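ErfK/YbiS/YcfS/YnhG family protein (Xylanimonas cellulosilytica, PDB 4LPQ) probably acts as an L,D-transpeptidase in peptidoglycan synthesis, the deposited piece comprising a putative peptidoglycan-binding domain and the catalytic domain. Local coordinates at residues Leu149-Met154 against Ala177-Val182; His167-Ile172 against Cys181-Asn186. One frame throughout, in Å; residues are numbered along the deposited sequence.

Contact 1. Residues Leu149-Met154 against Ala177-Val182; sequences LELGDM and ASHGCV
Glu150 and His179 bring two irregular loops together, their CA atoms 5.5 Å apart. One carboxylate spans the turn of Ala177-Val182: Glu150 OE1 takes the backbone N of His179 on its syn lone pair at 2.9 Å, in a nearly straight bond, while Glu150 OE2 receives the backbone N of Cys181 at 2.8 Å from well above the carboxylate plane. The bend at chi2 (-62°) turns the Glu150 chain back over Cys181, its CG lying 3.8 Å from Cys181 SG. Two grips on a buried carboxylate fix its rotation and hold the backbone from His179 to the predicted nucleophile Cys181. The His179 ring is tethered too: ND1 donates to Leu149 O at 2.8 Å, the acceptor lying in the ring plane, and Leu151 CG packs obliquely against His179 CE1 at 3.6 Å. Inside the turn, Ser178 OG accepts from Gly180 N in an ST turn and donates to Cys181 O. Gly180 turns the chain with a positive phi (139°). Selenium of Met154, a selenomethionine, stands 4.1 Å from Cys181 SG. Around this site of the catalytic domain, Tyr119 stacks on the His179 ring, Leu149 touches Tyr164 of strand 164-168, and the two loops run directly into strands 154-159 and 182-184.

Contact 2. Residues His167-Ile172 against Cys181-Asn186; sequences HGSSSI and CVRVSN
His167 and Gly168 pair in parallel with Arg183 and Val184, joining strand 164-168 to strand 182-184. Three backbone hydrogen bonds stitch them: His167 N to Val182 O, Val184 N to His167 O, and Ser169 N to Val184 O, each 3.0 Å. CA-H...O contacts add to these, Gly168 CA coming within 3.1 Å of Val184 O. Asn186 OD1 lies against the side-chain-less backbone of Gly168, 3.3 Å from Gly168 C.

Among the polar side chains, His167 ND1 donates to Gly168 O at 2.8 Å, from above the carbonyl plane. This bond fixes the ring's rotation (chi2 89°) and turns NE2 to the Cys181 side, 3.6 Å from Cys181 CB, which lies at the ring edge. Arg183, extended from CG to NE, runs beside the imidazole, and its NH1 donates to Ser171 O at 3.1 Å; Ser169 OG sits over one face of the guanidinium. A water links Ser169 O to Asn186 N, while Ser185 OG caps Ala188 N at the start of helix 186-196.

Van der Waals packing comes from Ile172, whose CD1 lies 3.6 Å from the backbone N of Ser185 and whose side chain also meets Trp43 of helix 43-56. Adjacent parallel strands carrying the predicted catalytic histidine and, just ahead of the second strand, the cysteine are characteristic of the YkuD-type L,D-transpeptidase active site.

How the contacts relate
Cys181 and Val182 belong to both contacts, whose centres lie about 8 Å apart. Contact 1 holds the cysteine's side of the predicted active site, contact 2 the side of His167, the predicted proton donor/acceptor; Cys181 SG lies 5.3 Å from the centroid of the His167 ring, in an oblique approach. Met154 of contact 1 closes on this pair from strand 154-159, its SE 3.6 Å from His167 CD2. A second bridge is Arg183, tied to the 167-172 segment, whose NH2 packs 3.9 Å from Ser178 CA and stands 4.0 Å from Glu150 OE1, a long and weak charge pairing. That nearby positive charge may help to keep the buried carboxylate ionised.

Contact 1. Residues Leu149-Met154 against Ala177-Val182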
ATOM      1  N   LEU A 149      11.795 -15.664  -4.147  1.00 24.00           N
ATOM      2  CA  LEU A 149      10.891 -15.740  -2.985  1.00 23.06           C
ATOM      3  C   LEU A 149       9.458 -15.914  -3.431  1.00 22.24           C
ATOM      4  O   LEU A 149       8.752 -16.825  -3.010  1.00 24.73           O
ATOM      5  CB  LEU A 149      10.990 -14.440  -2.112  1.00 23.85           C
ATOM      6  CG  LEU A 149      12.096 -14.390  -1.096  1.00 37.84           C
ATOM      7  CD1 LEU A 149      13.469 -14.339  -1.804  1.00 53.89           C
ATOM      8  CD2 LEU A 149      11.860 -13.140  -0.257  1.00 40.89           C
ATOM      9  N   GLU A 150       8.980 -14.972  -4.198  1.00 22.17           N
ATOM     10  CA  GLU A 150       7.588 -14.910  -4.619  1.00 21.45           C
ATOM     11  C   GLU A 150       7.270 -15.869  -5.756  1.00 20.20           C
ATOM     12  O   GLU A 150       8.127 -16.060  -6.611  1.00 23.38           O
ATOM     13  CB  GLU A 150       7.157 -13.503  -4.984  1.00 21.27           C
ATOM     14  CG  GLU A 150       7.409 -12.460  -3.890  1.00 25.87           C
ATOM     15  CD  GLU A 150       6.655 -12.707  -2.567  1.00 22.48           C
ATOM     16  OE1 GLU A 150       5.547 -13.151  -2.614  1.00 31.44           O
ATOM     17  OE2 GLU A 150       7.310 -12.555  -1.553  1.00 30.34           O
ATOM     18  N   LEU A 151       6.041 -16.360  -5.793  1.00 23.58           N
ATOM     19  CA  LEU A 151       5.616 -17.234  -6.894  1.00 23.97           C
ATOM     20  C   LEU A 151       5.331 -16.583  -8.199  1.00 29.84           C
ATOM     21  O   LEU A 151       5.590 -17.154  -9.287  1.00 36.16           O
ATOM     22  CB  LEU A 151       4.370 -17.974  -6.445  1.00 28.90           C
ATOM     23  CG  LEU A 151       4.580 -19.058  -5.429  1.00 29.47           C
ATOM     24  CD1 LEU A 151       3.281 -19.776  -5.139  1.00 46.94           C
ATOM     25  CD2 LEU A 151       5.626 -20.043  -6.010  1.00 46.25           C
ATOM     26  N   GLY A 152       4.750 -15.412  -8.157  1.00 31.30           N
ATOM     27  CA  GLY A 152       4.466 -14.734  -9.459  1.00 30.56           C
ATOM     28  C   GLY A 152       5.622 -13.795  -9.797  1.00 27.12           C
ATOM     29  O   GLY A 152       6.717 -13.777  -9.161  1.00 31.37           O
ATOM     30  N   ASP A 153       5.400 -13.000 -10.799  1.00 22.13           N
ATOM     31  CA  ASP A 153       6.360 -11.977 -11.202  1.00 20.59           C
ATOM     32  C   ASP A 153       6.095 -10.673 -10.416  1.00 19.58           C
ATOM     33  O   ASP A 153       4.993 -10.412  -9.910  1.00 21.58           O
ATOM     34  CB  ASP A 153       6.302 -11.697 -12.700  1.00 25.27           C
ATOM     35  CG  ASP A 153       6.824 -12.857 -13.539  1.00 29.42           C
ATOM     36  OD1 ASP A 153       7.707 -13.644 -13.137  1.00 31.29           O
ATOM     37  OD2 ASP A 153       6.312 -12.951 -14.646  1.00 41.09           O
HETATM   38  N   MSE A 154       7.112  -9.862 -10.377  1.00 16.53           N
HETATM   39  CA  MSE A 154       7.142  -8.634  -9.667  1.00 13.45           C
HETATM   40  C   MSE A 154       7.321  -7.506 -10.674  1.00 14.09           C
HETATM   41  O   MSE A 154       8.213  -7.496 -11.525  1.00 15.39           O
HETATM   42  CB  MSE A 154       8.370  -8.553  -8.744  1.00 14.50           C
HETATM   43  CG  MSE A 154       8.319  -9.635  -7.668  1.00 15.67           C
HETATM   44 SE   MSE A 154       9.796  -9.440  -6.292  0.70 20.01          SE
HETATM   45  CE  MSE A 154      11.165  -9.623  -7.509  1.00 19.22           C
ATOM     46  N   ALA A 177      -0.330 -11.450   2.356  1.00 13.77           N
ATOM     47  CA  ALA A 177      -0.580 -12.546   1.453  1.00 15.40           C
ATOM     48  C   ALA A 177       0.687 -13.067   0.748  1.00 15.55           C
ATOM     49  O   ALA A 177       0.567 -14.036  -0.033  1.00 20.49           O
ATOM     50  CB  ALA A 177      -1.569 -12.115   0.380  1.00 17.81           C
ATOM     51  N   SER A 178       1.825 -12.390   0.922  1.00 15.55           N
ATOM     52  CA  SER A 178       3.024 -12.731   0.160  1.00 16.14           C
ATOM     53  C   SER A 178       3.892 -13.799   0.773  1.00 15.95           C
ATOM     54  O   SER A 178       3.664 -14.248   1.879  1.00 16.61           O
ATOM     55  CB  SER A 178       3.818 -11.458  -0.146  1.00 15.87           C
ATOM     56  OG  SER A 178       4.602 -11.122   0.945  1.00 14.87           O
ATOM     57  N   HIS A 179       4.991 -14.110   0.071  1.00 16.83           N
ATOM     58  CA  HIS A 179       6.074 -14.948   0.661  1.00 16.63           C
ATOM     59  C   HIS A 179       7.124 -14.146   1.380  1.00 16.49           C
ATOM     60  O   HIS A 179       8.130 -14.681   1.825  1.00 21.90           O
ATOM     61  CB  HIS A 179       6.764 -15.794  -0.385  1.00 18.39           C
ATOM     62  CG  HIS A 179       5.970 -16.935  -0.825  1.00 21.39           C
ATOM     63  ND1 HIS A 179       6.425 -17.784  -1.793  1.00 27.18           N
ATOM     64  CD2 HIS A 179       4.846 -17.493  -0.348  1.00 26.36           C
ATOM     65  CE1 HIS A 179       5.580 -18.791  -1.953  1.00 32.86           C
ATOM     66  NE2 HIS A 179       4.644 -18.675  -1.041  1.00 28.48           N
ATOM     67  N   GLY A 180       6.878 -12.831   1.525  1.00 16.00           N
ATOM     68  CA  GLY A 180       7.776 -12.004   2.225  1.00 15.53           C
ATOM     69  C   GLY A 180       8.015 -10.651   1.589  1.00 15.39           C
ATOM     70  O   GLY A 180       8.388  -9.674   2.304  1.00 15.21           O
ATOM     71  N   CYS A 181       7.939 -10.525   0.240  1.00 14.15           N
ATOM     72  CA  CYS A 181       8.100  -9.205  -0.329  1.00 13.21           C
ATOM     73  C   CYS A 181       6.875  -8.331   0.013  1.00 14.15           C
ATOM     74  O   CYS A 181       5.837  -8.820   0.483  1.00 14.92           O
ATOM     75  CB  CYS A 181       8.228  -9.330  -1.788  1.00 14.70           C
ATOM     76  SG  CYS A 181       9.847 -10.033  -2.283  1.00 16.41           S
ATOM     77  N   VAL A 182       7.041  -7.028  -0.224  1.00 12.82           N
ATOM     78  CA  VAL A 182       5.966  -6.086   0.027  1.00 13.21           C
ATOM     79  C   VAL A 182       5.344  -5.661  -1.251  1.00 11.90           C
ATOM     80  O   VAL A 182       5.991  -4.978  -2.064  1.00 12.49           O
ATOM     81  CB  VAL A 182       6.497  -4.883   0.828  1.00 13.51           C
ATOM     82  CG1 VAL A 182       5.401  -3.889   1.084  1.00 13.62           C
ATOM     83  CG2 VAL A 182       7.153  -5.374   2.152  1.00 15.10           C
TER

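Contact 2. Residues His167-Ile172 against Cys181-Asn186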
ATOM      1  N   HIS A 167       7.407  -4.129  -4.609  1.00 12.31           N
ATOM      2  CA  HIS A 167       7.087  -4.294  -6.037  1.00 12.11           C
ATOM      3  C   HIS A 167       5.659  -4.163  -6.335  1.00 11.06           C
ATOM      4  O   HIS A 167       4.819  -4.341  -5.429  1.00 12.29           O
ATOM      5  CB  HIS A 167       7.624  -5.654  -6.548  1.00 13.00           C
ATOM      6  CG  HIS A 167       6.908  -6.825  -5.941  1.00 12.56           C
ATOM      7  ND1 HIS A 167       5.771  -7.379  -6.501  1.00 13.46           N
ATOM      8  CD2 HIS A 167       7.171  -7.532  -4.829  1.00 15.33           C
ATOM      9  CE1 HIS A 167       5.384  -8.392  -5.723  1.00 14.45           C
ATOM     10  NE2 HIS A 167       6.191  -8.486  -4.693  1.00 16.49           N
ATOM     11  N   GLY A 168       5.318  -3.892  -7.560  1.00 11.63           N
ATOM     12  CA  GLY A 168       3.937  -3.977  -7.998  1.00 12.09           C
ATOM     13  C   GLY A 168       3.456  -5.397  -8.234  1.00 12.28           C
ATOM     14  O   GLY A 168       4.223  -6.302  -8.601  1.00 13.45           O
ATOM     15  N   SER A 169       2.189  -5.577  -7.944  1.00 13.24           N
ATOM     16  CA  SER A 169       1.546  -6.889  -8.015  1.00 14.47           C
ATOM     17  C   SER A 169       0.146  -6.773  -8.521  1.00 14.38           C
ATOM     18  O   SER A 169      -0.456  -5.701  -8.402  1.00 13.97           O
ATOM     19  CB  SER A 169       1.566  -7.562  -6.657  1.00 17.60           C
ATOM     20  OG  SER A 169       1.205  -8.940  -6.686  1.00 28.58           O
ATOM     21  N   SER A 170      -0.448  -7.858  -9.009  1.00 15.23           N
ATOM     22  CA  SER A 170      -1.836  -7.804  -9.416  0.50 16.21           C
ATOM     23  C   SER A 170      -2.855  -7.794  -8.309  1.00 16.54           C
ATOM     24  O   SER A 170      -3.994  -7.417  -8.543  1.00 20.20           O
ATOM     25  CB  SER A 170      -2.166  -9.027 -10.306  0.50 19.46           C
ATOM     26  OG  SER A 170      -1.940 -10.235  -9.548  0.50 20.91           O
ATOM     27  N   SER A 171      -2.478  -8.272  -7.154  1.00 15.10           N
ATOM     28  CA  SER A 171      -3.379  -8.413  -5.985  1.00 17.08           C
ATOM     29  C   SER A 171      -2.656  -7.975  -4.728  1.00 13.68           C
ATOM     30  O   SER A 171      -1.607  -8.513  -4.328  1.00 16.27           O
ATOM     31  CB  SER A 171      -3.892  -9.812  -5.849  1.00 20.52           C
ATOM     32  OG  SER A 171      -4.816  -9.881  -4.737  1.00 20.70           O
ATOM     33  N   ILE A 172      -3.298  -7.046  -4.044  1.00 13.42           N
ATOM     34  CA  ILE A 172      -2.781  -6.444  -2.812  1.00 12.62           C
ATOM     35  C   ILE A 172      -3.956  -6.472  -1.807  1.00 12.49           C
ATOM     36  O   ILE A 172      -4.650  -5.464  -1.651  1.00 13.29           O
ATOM     37  CB  ILE A 172      -2.227  -5.055  -3.037  1.00 11.13           C
ATOM     38  CG1 ILE A 172      -1.277  -4.999  -4.213  1.00 13.50           C
ATOM     39  CG2 ILE A 172      -1.513  -4.615  -1.788  1.00 12.23           C
ATOM     40  CD1 ILE A 172      -1.941  -4.544  -5.500  1.00 14.41           C
ATOM     41  N   CYS A 181       7.939 -10.525   0.240  1.00 14.15           N
ATOM     42  CA  CYS A 181       8.100  -9.205  -0.329  1.00 13.21           C
ATOM     43  C   CYS A 181       6.875  -8.331   0.013  1.00 14.15           C
ATOM     44  O   CYS A 181       5.837  -8.820   0.483  1.00 14.92           O
ATOM     45  CB  CYS A 181       8.228  -9.330  -1.788  1.00 14.70           C
ATOM     46  SG  CYS A 181       9.847 -10.033  -2.283  1.00 16.41           S
ATOM     47  N   VAL A 182       7.041  -7.028  -0.224  1.00 12.82           N
ATOM     48  CA  VAL A 182       5.966  -6.086   0.027  1.00 13.21           C
ATOM     49  C   VAL A 182       5.344  -5.661  -1.251  1.00 11.90           C
ATOM     50  O   VAL A 182       5.991  -4.978  -2.064  1.00 12.49           O
ATOM     51  CB  VAL A 182       6.497  -4.883   0.828  1.00 13.51           C
ATOM     52  CG1 VAL A 182       5.401  -3.889   1.084  1.00 13.62           C
ATOM     53  CG2 VAL A 182       7.153  -5.374   2.152  1.00 15.10           C
ATOM     54  N   ARG A 183       4.098  -6.007  -1.492  1.00 11.93           N
ATOM     55  CA  ARG A 183       3.363  -5.720  -2.692  1.00 13.48           C
ATOM     56  C   ARG A 183       2.597  -4.377  -2.565  1.00 12.27           C
ATOM     57  O   ARG A 183       2.018  -4.122  -1.508  1.00 12.87           O
ATOM     58  CB  ARG A 183       2.234  -6.795  -2.907  1.00 18.74           C
ATOM     59  CG  ARG A 183       2.749  -8.150  -3.038  1.00 21.61           C
ATOM     60  CD  ARG A 183       1.488  -9.002  -3.127  1.00 20.26           C
ATOM     61  NE  ARG A 183       1.922 -10.297  -3.298  1.00 20.90           N
ATOM     62  CZ  ARG A 183       1.133 -11.308  -3.393  1.00 36.23           C
ATOM     63  NH1 ARG A 183      -0.201 -11.128  -3.428  1.00 30.86           N
ATOM     64  NH2 ARG A 183       1.718 -12.456  -3.452  1.00 37.58           N
ATOM     65  N   VAL A 184       2.551  -3.668  -3.654  1.00 11.76           N
ATOM     66  CA  VAL A 184       1.711  -2.474  -3.855  1.00 10.70           C
ATOM     67  C   VAL A 184       1.131  -2.541  -5.265  1.00 10.93           C
ATOM     68  O   VAL A 184       1.546  -3.381  -6.057  1.00 11.73           O
ATOM     69  CB  VAL A 184       2.471  -1.152  -3.624  1.00 12.83           C
ATOM     70  CG1 VAL A 184       3.044  -1.110  -2.194  1.00 12.74           C
ATOM     71  CG2 VAL A 184       3.547  -0.965  -4.672  1.00 12.87           C
ATOM     72  N   SER A 185       0.198  -1.666  -5.617  1.00 11.72           N
ATOM     73  CA  SER A 185      -0.315  -1.658  -6.990  1.00 12.27           C
ATOM     74  C   SER A 185       0.743  -1.265  -8.002  1.00 11.84           C
ATOM     75  O   SER A 185       1.694  -0.545  -7.648  1.00 12.21           O
ATOM     76  CB  SER A 185      -1.532  -0.758  -7.148  1.00 11.41           C
ATOM     77  OG  SER A 185      -1.172   0.620  -7.067  1.00 12.78           O
ATOM     78  N   ASN A 186       0.578  -1.655  -9.239  1.00 11.88           N
ATOM     79  CA  ASN A 186       1.516  -1.202 -10.265  1.00 13.59           C
ATOM     80  C   ASN A 186       1.559   0.333 -10.393  1.00 13.16           C
ATOM     81  O   ASN A 186       2.594   0.888 -10.556  1.00 14.37           O
ATOM     82  CB  ASN A 186       1.205  -1.879 -11.588  1.00 13.91           C
ATOM     83  CG  ASN A 186       1.478  -3.346 -11.641  1.00 14.76           C
ATOM     84  OD1 ASN A 186       2.069  -3.941 -10.802  1.00 14.07           O
ATOM     85  ND2 ASN A 186       0.999  -3.911 -12.715  1.00 30.11           N
TER
HETATM   86  O   HOH W   1      -1.427  -3.589  -9.800  1.00 18.63           O